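PDB 5CJP: Ras GTPase-activating-like protein IQGAP2 from Homo sapiens, which probably binds the GTP-loaded form of a small Rho-type GTPase through a mainly helical domain related to Ras GTPase-activating proteins. Local coordinates for residues 66-71 and 94-99; 24-29 and 52-57. All blocks are in the same frame, centred on the assembly; numbering follows the deposited sequence.

Contact 1 (66-71 and 94-99)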
ATOM      1  N   LYS E  66       3.502   1.999 -30.875  1.00 41.59           N
ATOM      2  CA  LYS E  66       4.321   2.716 -31.840  1.00 44.35           C
ATOM      3  C   LYS E  66       5.730   2.842 -31.309  1.00 43.51           C
ATOM      4  O   LYS E  66       6.688   2.854 -32.080  1.00 44.18           O
ATOM      5  CB  LYS E  66       3.726   4.091 -32.120  1.00 49.04           C
ATOM      6  CG  LYS E  66       2.293   3.997 -32.611  1.00 55.65           C
ATOM      7  CD  LYS E  66       2.192   3.205 -33.919  1.00 59.72           C
ATOM      8  CE  LYS E  66       2.883   3.939 -35.064  1.00 61.40           C
ATOM      9  NZ  LYS E  66       2.512   3.361 -36.384  1.00 62.12           N
ATOM     10  N   LEU E  67       5.862   2.919 -29.989  1.00 42.71           N
ATOM     11  CA  LEU E  67       7.182   3.020 -29.375  1.00 41.11           C
ATOM     12  C   LEU E  67       7.900   1.700 -29.647  1.00 41.05           C
ATOM     13  O   LEU E  67       9.037   1.677 -30.112  1.00 41.25           O
ATOM     14  CB  LEU E  67       7.040   3.248 -27.870  1.00 42.37           C
ATOM     15  CG  LEU E  67       8.264   3.568 -27.012  1.00 36.70           C
ATOM     16  CD1 LEU E  67       8.567   2.412 -26.126  1.00 32.84           C
ATOM     17  CD2 LEU E  67       9.445   3.949 -27.880  1.00 37.94           C
ATOM     18  N   PHE E  68       7.224   0.597 -29.356  1.00 40.59           N
ATOM     19  CA  PHE E  68       7.787  -0.732 -29.590  1.00 41.78           C
ATOM     20  C   PHE E  68       8.205  -0.888 -31.043  1.00 43.93           C
ATOM     21  O   PHE E  68       9.328  -1.332 -31.338  1.00 42.75           O
ATOM     22  CB  PHE E  68       6.759  -1.812 -29.254  1.00 39.50           C
ATOM     23  CG  PHE E  68       6.604  -2.051 -27.791  1.00 40.70           C
ATOM     24  CD1 PHE E  68       5.486  -2.720 -27.303  1.00 40.18           C
ATOM     25  CD2 PHE E  68       7.591  -1.631 -26.891  1.00 39.00           C
ATOM     26  CE1 PHE E  68       5.352  -2.971 -25.931  1.00 39.39           C
ATOM     27  CE2 PHE E  68       7.466  -1.878 -25.528  1.00 37.42           C
ATOM     28  CZ  PHE E  68       6.350  -2.548 -25.044  1.00 38.82           C
ATOM     29  N   LYS E  69       7.302  -0.512 -31.946  1.00 44.86           N
ATOM     30  CA  LYS E  69       7.562  -0.619 -33.374  1.00 46.51           C
ATOM     31  C   LYS E  69       8.831   0.093 -33.831  1.00 45.73           C
ATOM     32  O   LYS E  69       9.763  -0.534 -34.352  1.00 43.23           O
ATOM     33  CB  LYS E  69       6.377  -0.071 -34.168  1.00 50.64           C
ATOM     34  CG  LYS E  69       6.447  -0.437 -35.636  1.00 53.25           C
ATOM     35  CD  LYS E  69       5.442   0.307 -36.481  1.00 57.09           C
ATOM     36  CE  LYS E  69       5.945   1.703 -36.801  1.00 60.44           C
ATOM     37  NZ  LYS E  69       5.124   2.370 -37.864  1.00 61.87           N
ATOM     38  N   THR E  70       8.877   1.402 -33.644  1.00 44.68           N
ATOM     39  CA  THR E  70      10.035   2.152 -34.089  1.00 48.58           C
ATOM     40  C   THR E  70      11.334   1.685 -33.439  1.00 46.17           C
ATOM     41  O   THR E  70      12.387   1.711 -34.073  1.00 45.31           O
ATOM     42  CB  THR E  70       9.858   3.639 -33.821  1.00 50.92           C
ATOM     43  OG1 THR E  70      10.159   3.901 -32.451  1.00 57.38           O
ATOM     44  CG2 THR E  70       8.429   4.055 -34.102  1.00 52.84           C
ATOM     45  N   ALA E  71      11.258   1.255 -32.185  1.00 44.62           N
ATOM     46  CA  ALA E  71      12.444   0.778 -31.482  1.00 44.22           C
ATOM     47  C   ALA E  71      12.895  -0.554 -32.068  1.00 44.24           C
ATOM     48  O   ALA E  71      14.092  -0.802 -32.209  1.00 44.37           O
ATOM     49  CB  ALA E  71      12.161   0.628 -29.972  1.00 43.17           C
ATOM     50  N   ILE E  94      12.492  -6.311 -27.223  1.00 40.52           N
ATOM     51  CA  ILE E  94      11.774  -7.570 -27.272  1.00 42.49           C
ATOM     52  C   ILE E  94      11.530  -8.083 -25.856  1.00 42.03           C
ATOM     53  O   ILE E  94      10.490  -8.672 -25.559  1.00 44.39           O
ATOM     54  CB  ILE E  94      12.554  -8.586 -28.099  1.00 44.17           C
ATOM     55  CG1 ILE E  94      12.476  -8.179 -29.580  1.00 44.97           C
ATOM     56  CG2 ILE E  94      12.001  -9.995 -27.887  1.00 46.46           C
ATOM     57  CD1 ILE E  94      11.107  -8.195 -30.087  1.00 72.65           C
ATOM     58  N   LYS E  95      12.477  -7.826 -24.969  1.00 42.81           N
ATOM     59  CA  LYS E  95      12.363  -8.247 -23.575  1.00 42.13           C
ATOM     60  C   LYS E  95      11.176  -7.533 -22.937  1.00 40.20           C
ATOM     61  O   LYS E  95      10.403  -8.123 -22.177  1.00 38.20           O
ATOM     62  CB  LYS E  95      13.646  -7.883 -22.823  1.00 44.66           C
ATOM     63  CG  LYS E  95      13.853  -8.613 -21.516  1.00 46.59           C
ATOM     64  CD  LYS E  95      15.188  -8.242 -20.909  1.00 53.47           C
ATOM     65  CE  LYS E  95      16.338  -8.496 -21.897  1.00 58.08           C
ATOM     66  NZ  LYS E  95      17.654  -7.837 -21.514  1.00 61.33           N
ATOM     67  N   MET E  96      11.020  -6.260 -23.265  1.00 37.91           N
ATOM     68  CA  MET E  96       9.937  -5.470 -22.704  1.00 36.05           C
ATOM     69  C   MET E  96       8.615  -5.849 -23.351  1.00 36.85           C
ATOM     70  O   MET E  96       7.577  -5.936 -22.681  1.00 35.95           O
ATOM     71  CB  MET E  96      10.223  -3.986 -22.908  1.00 35.72           C
ATOM     72  CG  MET E  96       9.187  -3.072 -22.288  1.00 33.13           C
ATOM     73  SD  MET E  96       9.864  -1.418 -22.107  1.00 34.69           S
ATOM     74  CE  MET E  96       8.602  -0.556 -22.808  1.00 34.51           C
ATOM     75  N   VAL E  97       8.657  -6.081 -24.658  1.00 35.46           N
ATOM     76  CA  VAL E  97       7.462  -6.460 -25.383  1.00 33.70           C
ATOM     77  C   VAL E  97       6.907  -7.727 -24.786  1.00 35.35           C
ATOM     78  O   VAL E  97       5.702  -7.841 -24.591  1.00 35.77           O
ATOM     79  CB  VAL E  97       7.754  -6.699 -26.879  1.00 32.25           C
ATOM     80  CG1 VAL E  97       6.630  -7.538 -27.514  1.00 30.80           C
ATOM     81  CG2 VAL E  97       7.878  -5.361 -27.584  1.00 25.70           C
ATOM     82  N   VAL E  98       7.790  -8.679 -24.497  1.00 35.71           N
ATOM     83  CA  VAL E  98       7.374  -9.948 -23.918  1.00 38.91           C
ATOM     84  C   VAL E  98       6.823  -9.835 -22.508  1.00 38.76           C
ATOM     85  O   VAL E  98       5.780 -10.399 -22.223  1.00 39.42           O
ATOM     86  CB  VAL E  98       8.528 -10.967 -23.917  1.00 41.41           C
ATOM     87  CG1 VAL E  98       8.174 -12.177 -23.049  1.00 40.40           C
ATOM     88  CG2 VAL E  98       8.807 -11.402 -25.344  1.00 42.38           C
ATOM     89  N   SER E  99       7.513  -9.117 -21.626  1.00 40.48           N
ATOM     90  CA  SER E  99       7.049  -8.958 -20.248  1.00 40.36           C
ATOM     91  C   SER E  99       5.735  -8.217 -20.198  1.00 39.19           C
ATOM     92  O   SER E  99       4.798  -8.645 -19.546  1.00 40.29           O
ATOM     93  CB  SER E  99       8.056  -8.177 -19.400  1.00 44.66           C
ATOM     94  OG  SER E  99       9.275  -8.877 -19.231  1.00 53.78           O
TER
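Phe68 and Val97 mark the closest backbone approach, 7.1 Å between their CA atoms, where helices 58-79 and 92-102 pass nearly antiparallel with segment axes 10.7 Å apart and their directions 150° from each other. Phe68 points toward the opposite helix and provides nearly all of the surface that segment 66-71 buries here. Val97 puts its CG2 methyl over the middle of one ring face, 3.6 Å from the Phe68 centroid, a CH-pi contact only 13° off the ring normal. Val97 turns CG1 away from its own N (chi1 161°), which leaves CG2 to face the ring. Both helices belong to the helical domain shared with Ras GTPase-activating proteins, and helix 200-216 adds Ile205 against both Phe68 and Val97. Met96 works at the ring edge instead: its chain leaves anti to the backbone N (chi1 -177°), bends at its last torsion, and brings CE to 3.2 Å from Phe68 CE2. The terminal methyl and CG thus meet the ring on its CE2/CZ side, while Val97 holds the face. Leu67 contributes a looser touch, its CD1 lying 4.5 Å from Met96 CE, and Phe33 of helix 25-34 packs on both of these residues.

Contact 2 (24-29 and 52-57); sequences NPLYLA and YNYASN. With GTP (guanosine-5'-triphosphate), chain G.
Pro25 and Tyr54 join the start of helix 25-34 to the last turn of helix 37-54, two consecutive helices forming a helical hairpin, joined here near its open end. The tight part is apolar. Pro25 CG sits over one face of the Tyr54 ring, offset toward the rim on the CD1 side, 3.9 Å from the centroid in a CH-pi contact. Leu26 adds its isobutyl end from an oblique direction, CG lying 3.9 Å from Tyr54 CE2 and CD1 3.7 Å from Tyr54 OH. The tyrosine meets both because its ring leaves anti to the backbone N (chi1 -178°), and Leu63 of helix 58-79 packs on Leu26 and Tyr54 alike. The margins are polar and partly exposed. Asn24 N-caps helix 25-34: its OD1 accepts from Tyr27 N at 3.2 Å, with the donor well above the carbonyl plane. At the other end Ser56 OG and Ser56 N both reach Asn53 O, from the same face of its carbonyl; the OG bond is 2.7 Å. The turn and the residue after it also face the chain of another protein, consistent with a bound small GTPase: one of its aromatic side chains packs on Tyr54, and its backbone accepts from Asn57 ND2. Asn57 also belongs to the GTP pocket, its amide carbon CG lying 3.0 Å from the ribose O4' of GTP.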
ATOM      1  N   ASN E  24       6.286  10.817 -18.263  1.00 37.92           N
ATOM      2  CA  ASN E  24       6.665  10.433 -19.607  1.00 34.61           C
ATOM      3  C   ASN E  24       7.300   9.039 -19.652  1.00 30.42           C
ATOM      4  O   ASN E  24       8.477   8.879 -19.977  1.00 26.92           O
ATOM      5  CB  ASN E  24       7.615  11.503 -20.132  1.00 38.41           C
ATOM      6  CG  ASN E  24       7.884  11.378 -21.608  1.00 41.30           C
ATOM      7  OD1 ASN E  24       7.313  10.523 -22.286  1.00 44.99           O
ATOM      8  ND2 ASN E  24       8.763  12.237 -22.120  1.00 38.98           N
ATOM      9  N   PRO E  25       6.520   8.005 -19.306  1.00 27.32           N
ATOM     10  CA  PRO E  25       7.055   6.636 -19.323  1.00 28.53           C
ATOM     11  C   PRO E  25       7.495   6.176 -20.713  1.00 30.63           C
ATOM     12  O   PRO E  25       8.457   5.404 -20.852  1.00 28.75           O
ATOM     13  CB  PRO E  25       5.920   5.792 -18.729  1.00 28.39           C
ATOM     14  CG  PRO E  25       4.671   6.664 -18.897  1.00 26.68           C
ATOM     15  CD  PRO E  25       5.159   8.061 -18.734  1.00 25.65           C
ATOM     16  N   LEU E  26       6.816   6.671 -21.744  1.00 32.93           N
ATOM     17  CA  LEU E  26       7.190   6.313 -23.110  1.00 35.70           C
ATOM     18  C   LEU E  26       8.637   6.674 -23.389  1.00 34.71           C
ATOM     19  O   LEU E  26       9.383   5.894 -24.001  1.00 36.24           O
ATOM     20  CB  LEU E  26       6.301   7.025 -24.115  1.00 36.78           C
ATOM     21  CG  LEU E  26       4.854   6.559 -24.144  1.00 39.00           C
ATOM     22  CD1 LEU E  26       4.102   7.430 -25.129  1.00 41.97           C
ATOM     23  CD2 LEU E  26       4.775   5.090 -24.541  1.00 35.55           C
ATOM     24  N   TYR E  27       9.031   7.861 -22.940  1.00 32.63           N
ATOM     25  CA  TYR E  27      10.387   8.332 -23.150  1.00 31.61           C
ATOM     26  C   TYR E  27      11.352   7.586 -22.221  1.00 30.99           C
ATOM     27  O   TYR E  27      12.504   7.316 -22.585  1.00 29.28           O
ATOM     28  CB  TYR E  27      10.430   9.859 -22.948  1.00 35.31           C
ATOM     29  CG  TYR E  27      11.801  10.474 -23.129  1.00 38.54           C
ATOM     30  CD1 TYR E  27      12.524  10.284 -24.308  1.00 41.45           C
ATOM     31  CD2 TYR E  27      12.406  11.201 -22.100  1.00 41.10           C
ATOM     32  CE1 TYR E  27      13.819  10.790 -24.467  1.00 41.31           C
ATOM     33  CE2 TYR E  27      13.698  11.705 -22.241  1.00 43.64           C
ATOM     34  CZ  TYR E  27      14.396  11.493 -23.433  1.00 43.89           C
ATOM     35  OH  TYR E  27      15.667  11.969 -23.584  1.00 41.71           O
ATOM     36  N   LEU E  28      10.889   7.230 -21.023  1.00 33.39           N
ATOM     37  CA  LEU E  28      11.744   6.479 -20.094  1.00 32.79           C
ATOM     38  C   LEU E  28      12.070   5.146 -20.784  1.00 33.05           C
ATOM     39  O   LEU E  28      13.239   4.729 -20.847  1.00 32.06           O
ATOM     40  CB  LEU E  28      11.018   6.198 -18.779  1.00 29.81           C
ATOM     41  CG  LEU E  28      11.903   6.085 -17.533  1.00 31.77           C
ATOM     42  CD1 LEU E  28      11.254   5.208 -16.502  1.00 30.22           C
ATOM     43  CD2 LEU E  28      13.220   5.501 -17.880  1.00 30.19           C
ATOM     44  N   ALA E  29      11.025   4.485 -21.291  1.00 32.38           N
ATOM     45  CA  ALA E  29      11.177   3.221 -21.995  1.00 33.59           C
ATOM     46  C   ALA E  29      12.207   3.368 -23.107  1.00 36.87           C
ATOM     47  O   ALA E  29      13.106   2.533 -23.248  1.00 37.11           O
ATOM     48  CB  ALA E  29       9.849   2.781 -22.588  1.00 31.96           C
ATOM     49  N   TYR E  52       1.837  -0.772 -17.255  1.00 38.58           N
ATOM     50  CA  TYR E  52       0.593  -1.521 -17.098  1.00 38.53           C
ATOM     51  C   TYR E  52      -0.563  -0.571 -16.841  1.00 38.64           C
ATOM     52  O   TYR E  52      -1.635  -0.742 -17.399  1.00 39.90           O
ATOM     53  CB  TYR E  52       0.662  -2.523 -15.935  1.00 39.09           C
ATOM     54  CG  TYR E  52       1.565  -3.726 -16.137  1.00 38.59           C
ATOM     55  CD1 TYR E  52       1.711  -4.322 -17.393  1.00 36.36           C
ATOM     56  CD2 TYR E  52       2.241  -4.303 -15.045  1.00 37.75           C
ATOM     57  CE1 TYR E  52       2.508  -5.451 -17.560  1.00 35.72           C
ATOM     58  CE2 TYR E  52       3.031  -5.432 -15.198  1.00 32.98           C
ATOM     59  CZ  TYR E  52       3.158  -6.005 -16.455  1.00 37.95           C
ATOM     60  OH  TYR E  52       3.919  -7.148 -16.604  1.00 41.26           O
ATOM     61  N   ASN E  53      -0.347   0.428 -15.996  1.00 38.02           N
ATOM     62  CA  ASN E  53      -1.400   1.399 -15.692  1.00 35.51           C
ATOM     63  C   ASN E  53      -1.489   2.426 -16.814  1.00 35.12           C
ATOM     64  O   ASN E  53      -2.575   2.831 -17.214  1.00 35.83           O
ATOM     65  CB  ASN E  53      -1.106   2.122 -14.370  1.00 30.26           C
ATOM     66  CG  ASN E  53      -2.068   3.257 -14.102  1.00 27.33           C
ATOM     67  OD1 ASN E  53      -3.242   3.039 -13.803  1.00 28.89           O
ATOM     68  ND2 ASN E  53      -1.574   4.490 -14.226  1.00 22.44           N
ATOM     69  N   TYR E  54      -0.339   2.838 -17.322  1.00 34.29           N
ATOM     70  CA  TYR E  54      -0.319   3.825 -18.386  1.00 37.27           C
ATOM     71  C   TYR E  54      -1.034   3.350 -19.662  1.00 37.28           C
ATOM     72  O   TYR E  54      -1.810   4.087 -20.250  1.00 37.66           O
ATOM     73  CB  TYR E  54       1.127   4.221 -18.706  1.00 34.75           C
ATOM     74  CG  TYR E  54       1.219   5.268 -19.776  1.00 34.88           C
ATOM     75  CD1 TYR E  54       0.974   6.599 -19.485  1.00 31.12           C
ATOM     76  CD2 TYR E  54       1.499   4.916 -21.116  1.00 36.82           C
ATOM     77  CE1 TYR E  54       0.999   7.570 -20.493  1.00 33.22           C
ATOM     78  CE2 TYR E  54       1.530   5.883 -22.129  1.00 32.13           C
ATOM     79  CZ  TYR E  54       1.281   7.195 -21.807  1.00 32.41           C
ATOM     80  OH  TYR E  54       1.334   8.149 -22.779  1.00 34.55           O
ATOM     81  N   ALA E  55      -0.788   2.115 -20.087  1.00 40.30           N
ATOM     82  CA  ALA E  55      -1.408   1.605 -21.316  1.00 40.59           C
ATOM     83  C   ALA E  55      -2.688   0.874 -21.052  1.00 41.32           C
ATOM     84  O   ALA E  55      -3.061   0.004 -21.818  1.00 46.87           O
ATOM     85  CB  ALA E  55      -0.456   0.686 -22.061  1.00 35.72           C
ATOM     86  N   SER E  56      -3.373   1.215 -19.977  1.00 42.08           N
ATOM     87  CA  SER E  56      -4.622   0.542 -19.684  1.00 42.21           C
ATOM     88  C   SER E  56      -5.764   1.030 -20.569  1.00 43.09           C
ATOM     89  O   SER E  56      -6.821   0.410 -20.607  1.00 43.79           O
ATOM     90  CB  SER E  56      -4.976   0.696 -18.205  1.00 41.08           C
ATOM     91  OG  SER E  56      -5.077   2.053 -17.816  1.00 47.12           O
ATOM     92  N   ASN E  57      -5.560   2.142 -21.275  1.00 42.71           N
ATOM     93  CA  ASN E  57      -6.577   2.664 -22.185  1.00 41.20           C
ATOM     94  C   ASN E  57      -5.983   2.636 -23.576  1.00 41.52           C
ATOM     95  O   ASN E  57      -4.783   2.841 -23.734  1.00 40.90           O
ATOM     96  CB  ASN E  57      -6.990   4.062 -21.764  1.00 40.19           C
ATOM     97  CG  ASN E  57      -7.764   4.054 -20.474  1.00 36.84           C
ATOM     98  OD1 ASN E  57      -8.920   3.661 -20.444  1.00 37.43           O
ATOM     99  ND2 ASN E  57      -7.125   4.471 -19.397  1.00 40.30           N
TER
HETATM  100  PG  GTP G 201      -5.867   8.928 -12.481  1.00 26.81           P
HETATM  101  O1G GTP G 201      -6.447   8.523 -11.035  1.00 27.09           O
HETATM  102  O2G GTP G 201      -5.675  10.391 -12.618  1.00 23.14           O
HETATM  103  O3G GTP G 201      -4.490   8.120 -12.656  1.00 25.89           O
HETATM  104  O3B GTP G 201      -6.879   8.276 -13.552  1.00 33.01           O
HETATM  105  PB  GTP G 201      -7.973   9.149 -14.356  1.00 21.91           P
HETATM  106  O1B GTP G 201      -9.308   8.616 -14.006  1.00 22.67           O
HETATM  107  O2B GTP G 201      -7.706  10.588 -14.134  1.00 29.51           O
HETATM  108  O3A GTP G 201      -7.598   8.785 -15.881  1.00 30.26           O
HETATM  109  PA  GTP G 201      -7.919   9.814 -17.081  1.00 24.07           P
HETATM  110  O1A GTP G 201      -9.205  10.485 -16.778  1.00 21.60           O
HETATM  111  O2A GTP G 201      -6.720  10.643 -17.332  1.00 24.93           O
HETATM  112  O5' GTP G 201      -8.117   8.808 -18.322  1.00 27.42           O
HETATM  113  C5' GTP G 201      -6.995   8.076 -18.822  1.00 31.08           C
HETATM  114  C4' GTP G 201      -7.211   7.739 -20.296  1.00 32.92           C
HETATM  115  O4' GTP G 201      -8.438   7.023 -20.500  1.00 32.24           O
HETATM  116  C3' GTP G 201      -7.409   9.036 -21.078  1.00 35.45           C
HETATM  117  O3' GTP G 201      -6.121   9.605 -21.337  1.00 37.95           O
HETATM  118  C2' GTP G 201      -7.979   8.440 -22.361  1.00 35.06           C
HETATM  119  O2' GTP G 201      -6.946   7.797 -23.111  1.00 39.52           O
HETATM  120  C1' GTP G 201      -8.932   7.380 -21.804  1.00 34.46           C
HETATM  121  N9  GTP G 201     -10.298   7.920 -21.632  1.00 33.71           N
HETATM  122  C8  GTP G 201     -10.753   8.642 -20.609  1.00 32.82           C
HETATM  123  N7  GTP G 201     -12.047   8.888 -20.785  1.00 33.47           N
HETATM  124  C5  GTP G 201     -12.429   8.328 -21.936  1.00 33.74           C
HETATM  125  C6  GTP G 201     -13.638   8.244 -22.604  1.00 32.39           C
HETATM  126  O6  GTP G 201     -14.661   8.773 -22.164  1.00 30.01           O
HETATM  127  N1  GTP G 201     -13.682   7.536 -23.814  1.00 33.45           N
HETATM  128  C2  GTP G 201     -12.517   6.948 -24.315  1.00 32.93           C
HETATM  129  N2  GTP G 201     -12.545   6.303 -25.478  1.00 34.70           N
HETATM  130  N3  GTP G 201     -11.367   7.045 -23.635  1.00 32.39           N
HETATM  131  C4  GTP G 201     -11.304   7.710 -22.473  1.00 33.75           C

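From the N terminus, helix 7-23 leads through Asn24 into helix 25-34, and helix 37-54 folds back so that contact 2 closes the first loop. The chain then enters helix 58-79, turns, passes helix 85-88 and returns as helix 92-102, where contact 1 closes the second. The two loops lie in series, neither nested nor crossed, with contact centres about 12 Å apart. They meet at Ala29, whose CB lies 3.6 Å from Met96 CE and 3.8 Å from Leu67 CD1, so helix 25-34 packs against both helices of contact 1. Contact 2 reaches the GTP and its partner protein, whereas contact 1 is backed by helix 200-216.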